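Local coordinates for WlaRA, TDP-fucose-3,4-ketoisomerase (Campylobacter jejuni subsp. jejuni 81116, PDB 5TPV), which is a cupin-fold protein of the WxcM-like family that binds thymidine-5'-diphosphate, at residues B[66-71]-B[75-80]. Sequence-based numbering, arbitrary orientation.
Sequences EILIDD and KQKIIL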
loop_
_atom_site.group_PDB
_atom_site.type_symbol
_atom_site.label_atom_id
_atom_site.label_comp_id
_atom_site.label_asym_id
_atom_site.label_seq_id
_atom_site.Cartn_x
_atom_site.Cartn_y
_atom_site.Cartn_z
ATOM N N GLU B 66 -3.593 -9.312 -15.731
ATOM C CA GLU B 66 -2.926 -10.592 -15.917
ATOM C C GLU B 66 -1.445 -10.329 -15.751
ATOM O O GLU B 66 -0.897 -9.329 -16.208
ATOM C CB GLU B 66 -3.199 -11.146 -17.326
ATOM C CG GLU B 66 -3.082 -12.648 -17.446
ATOM C CD GLU B 66 -3.451 -13.171 -18.833
ATOM O OE1 GLU B 66 -2.661 -13.974 -19.390
ATOM O OE2 GLU B 66 -4.494 -12.747 -19.370
ATOM N N ILE B 67 -0.784 -11.246 -15.087
ATOM C CA ILE B 67 0.664 -11.204 -15.013
ATOM C C ILE B 67 1.341 -12.462 -15.547
ATOM O O ILE B 67 0.926 -13.597 -15.236
ATOM C CB ILE B 67 1.117 -10.923 -13.591
ATOM C CG1 ILE B 67 2.628 -10.944 -13.488
ATOM C CG2 ILE B 67 0.554 -11.930 -12.625
ATOM C CD1 ILE B 67 3.129 -10.196 -12.296
ATOM N N LEU B 68 2.418 -12.274 -16.304
ATOM C CA LEU B 68 3.262 -13.406 -16.733
ATOM C C LEU B 68 4.536 -13.274 -15.950
ATOM O O LEU B 68 5.082 -12.168 -15.873
ATOM C CB LEU B 68 3.513 -13.399 -18.233
ATOM C CG LEU B 68 4.655 -14.201 -18.862
ATOM C CD1 LEU B 68 4.561 -14.017 -20.382
ATOM C CD2 LEU B 68 6.026 -13.672 -18.413
ATOM N N ILE B 69 4.936 -14.376 -15.315
ATOM C CA ILE B 69 6.212 -14.463 -14.612
ATOM C C ILE B 69 7.076 -15.580 -15.249
ATOM O O ILE B 69 6.535 -16.572 -15.767
ATOM C CB ILE B 69 6.105 -14.762 -13.112
ATOM C CG1 ILE B 69 5.231 -15.986 -12.841
ATOM C CG2 ILE B 69 5.556 -13.574 -12.352
ATOM C CD1 ILE B 69 5.130 -16.314 -11.379
ATOM N N ASP B 70 8.390 -15.417 -15.139
ATOM C CA ASP B 70 9.353 -16.215 -15.916
ATOM C C ASP B 70 10.611 -16.405 -15.120
ATOM O O ASP B 70 11.226 -15.428 -14.649
ATOM C CB ASP B 70 9.665 -15.506 -17.248
ATOM C CG ASP B 70 10.470 -16.380 -18.219
ATOM O OD1 ASP B 70 9.945 -16.600 -19.316
ATOM O OD2 ASP B 70 11.561 -16.889 -17.874
ATOM N N ASP B 71 10.961 -17.665 -14.877
ATOM C CA ASP B 71 12.204 -17.988 -14.142
ATOM C C ASP B 71 13.439 -18.208 -15.047
ATOM O O ASP B 71 14.465 -18.613 -14.534
ATOM C CB ASP B 71 12.027 -19.142 -13.129
ATOM C CG ASP B 71 11.813 -20.521 -13.779
ATOM O OD1 ASP B 71 11.779 -21.533 -13.006
ATOM O OD2 ASP B 71 11.656 -20.629 -15.014
ATOM N N LYS B 75 7.570 -20.257 -17.756
ATOM C CA LYS B 75 6.752 -19.114 -17.525
ATOM C C LYS B 75 5.346 -19.523 -17.090
ATOM O O LYS B 75 4.885 -20.639 -17.339
ATOM C CB LYS B 75 6.728 -18.270 -18.801
ATOM C CG LYS B 75 5.939 -18.892 -19.933
ATOM C CD LYS B 75 6.049 -18.042 -21.201
ATOM C CE LYS B 75 4.865 -18.289 -22.140
ATOM N NZ LYS B 75 5.253 -18.389 -23.574
ATOM N N GLN B 76 4.663 -18.580 -16.468
ATOM C CA GLN B 76 3.398 -18.852 -15.820
ATOM C C GLN B 76 2.566 -17.561 -15.920
ATOM O O GLN B 76 3.108 -16.479 -15.704
ATOM C CB GLN B 76 3.699 -19.287 -14.362
ATOM C CG GLN B 76 2.467 -19.575 -13.509
ATOM C CD GLN B 76 1.594 -20.676 -14.095
ATOM O OE1 GLN B 76 0.817 -20.423 -14.980
ATOM N NE2 GLN B 76 1.742 -21.890 -13.621
ATOM N N LYS B 77 1.293 -17.701 -16.287
ATOM C CA LYS B 77 0.332 -16.593 -16.327
ATOM C C LYS B 77 -0.720 -16.728 -15.217
ATOM O O LYS B 77 -1.237 -17.811 -14.960
ATOM C CB LYS B 77 -0.380 -16.495 -17.670
ATOM C CG LYS B 77 0.589 -16.268 -18.820
ATOM C CD LYS B 77 -0.111 -16.290 -20.176
ATOM C CE LYS B 77 0.894 -16.010 -21.276
ATOM N NZ LYS B 77 0.263 -16.031 -22.623
ATOM N N ILE B 78 -0.999 -15.605 -14.561
ATOM C CA ILE B 78 -1.901 -15.523 -13.422
ATOM C C ILE B 78 -2.809 -14.309 -13.585
ATOM O O ILE B 78 -2.342 -13.228 -13.981
ATOM C CB ILE B 78 -1.082 -15.363 -12.131
ATOM C CG1 ILE B 78 -0.324 -16.675 -11.868
ATOM C CG2 ILE B 78 -1.944 -15.000 -10.925
ATOM C CD1 ILE B 78 1.063 -16.467 -11.326
ATOM N N ILE B 79 -4.087 -14.509 -13.259
ATOM C CA ILE B 79 -5.014 -13.401 -13.217
ATOM C C ILE B 79 -5.145 -12.845 -11.799
ATOM O O ILE B 79 -5.300 -13.595 -10.868
ATOM C CB ILE B 79 -6.343 -13.737 -13.929
ATOM C CG1 ILE B 79 -6.075 -13.787 -15.443
ATOM C CG2 ILE B 79 -7.399 -12.668 -13.660
ATOM C CD1 ILE B 79 -7.163 -14.442 -16.269
ATOM N N LEU B 80 -5.010 -11.523 -11.650
ATOM C CA LEU B 80 -5.278 -10.834 -10.398
ATOM C C LEU B 80 -6.593 -10.092 -10.572
ATOM O O LEU B 80 -6.728 -9.280 -11.471
ATOM C CB LEU B 80 -4.147 -9.860 -10.074
ATOM C CG LEU B 80 -2.801 -10.565 -9.755
ATOM C CD1 LEU B 80 -1.692 -9.566 -9.529
ATOM C CD2 LEU B 80 -2.913 -11.453 -8.526
#
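I67 with I78 and I69 with Q76 form the two hydrogen-bonded pairs of an antiparallel ladder, each pair joined by two backbone bonds. I67 N gives a nearly straight bond to I78 O (172°). The return bond from I78 N to I67 O is 2.9 Å. In the I69-Q76 pair, Q76 N reaches I69 O at a more bent 143°. The carbonyls also receive CA-H...O contacts, the shortest from K75 CA to I69 O at 3.1 Å.

Strands 65-70 and 75-80, joined by a short turn, form a beta hairpin at the margin of one sheet of the cupin fold, 75-80 being outermost within the chain and strand 94-98 flanking 65-70 on its other side; the pair illustrates how an edge hairpin divides its residues between two unlike faces.

Apolar contacts gather on the face of I67, I69 and I78, which turns to L87 and I89 of the second sheet. I67 and I78 lie side by side, CG2 of I67 3.8 Å from CB of I78. Farther along, the CD1 methyls of I69 and I78 meet at 4.1 Å.

The face of E66, L68, D70, K75, K77 and I79 is mixed, with charged chains beside aliphatic ones. With CG anti to the backbone N (chi1 -155°), E66 runs obliquely across K77, E66 OE1 lying 3.5 Å from K77 CD. K77 NZ lies 4.8 Å from E66 OE1, too far for a salt bridge, and probably adds only longer-range attraction. Hydrogen bonds of E66 OE1 with Y98 OH and of E66 OE2 with N99 ND2 hold the carboxylate. E66 CG also packs 3.8 Å from I79 CG1.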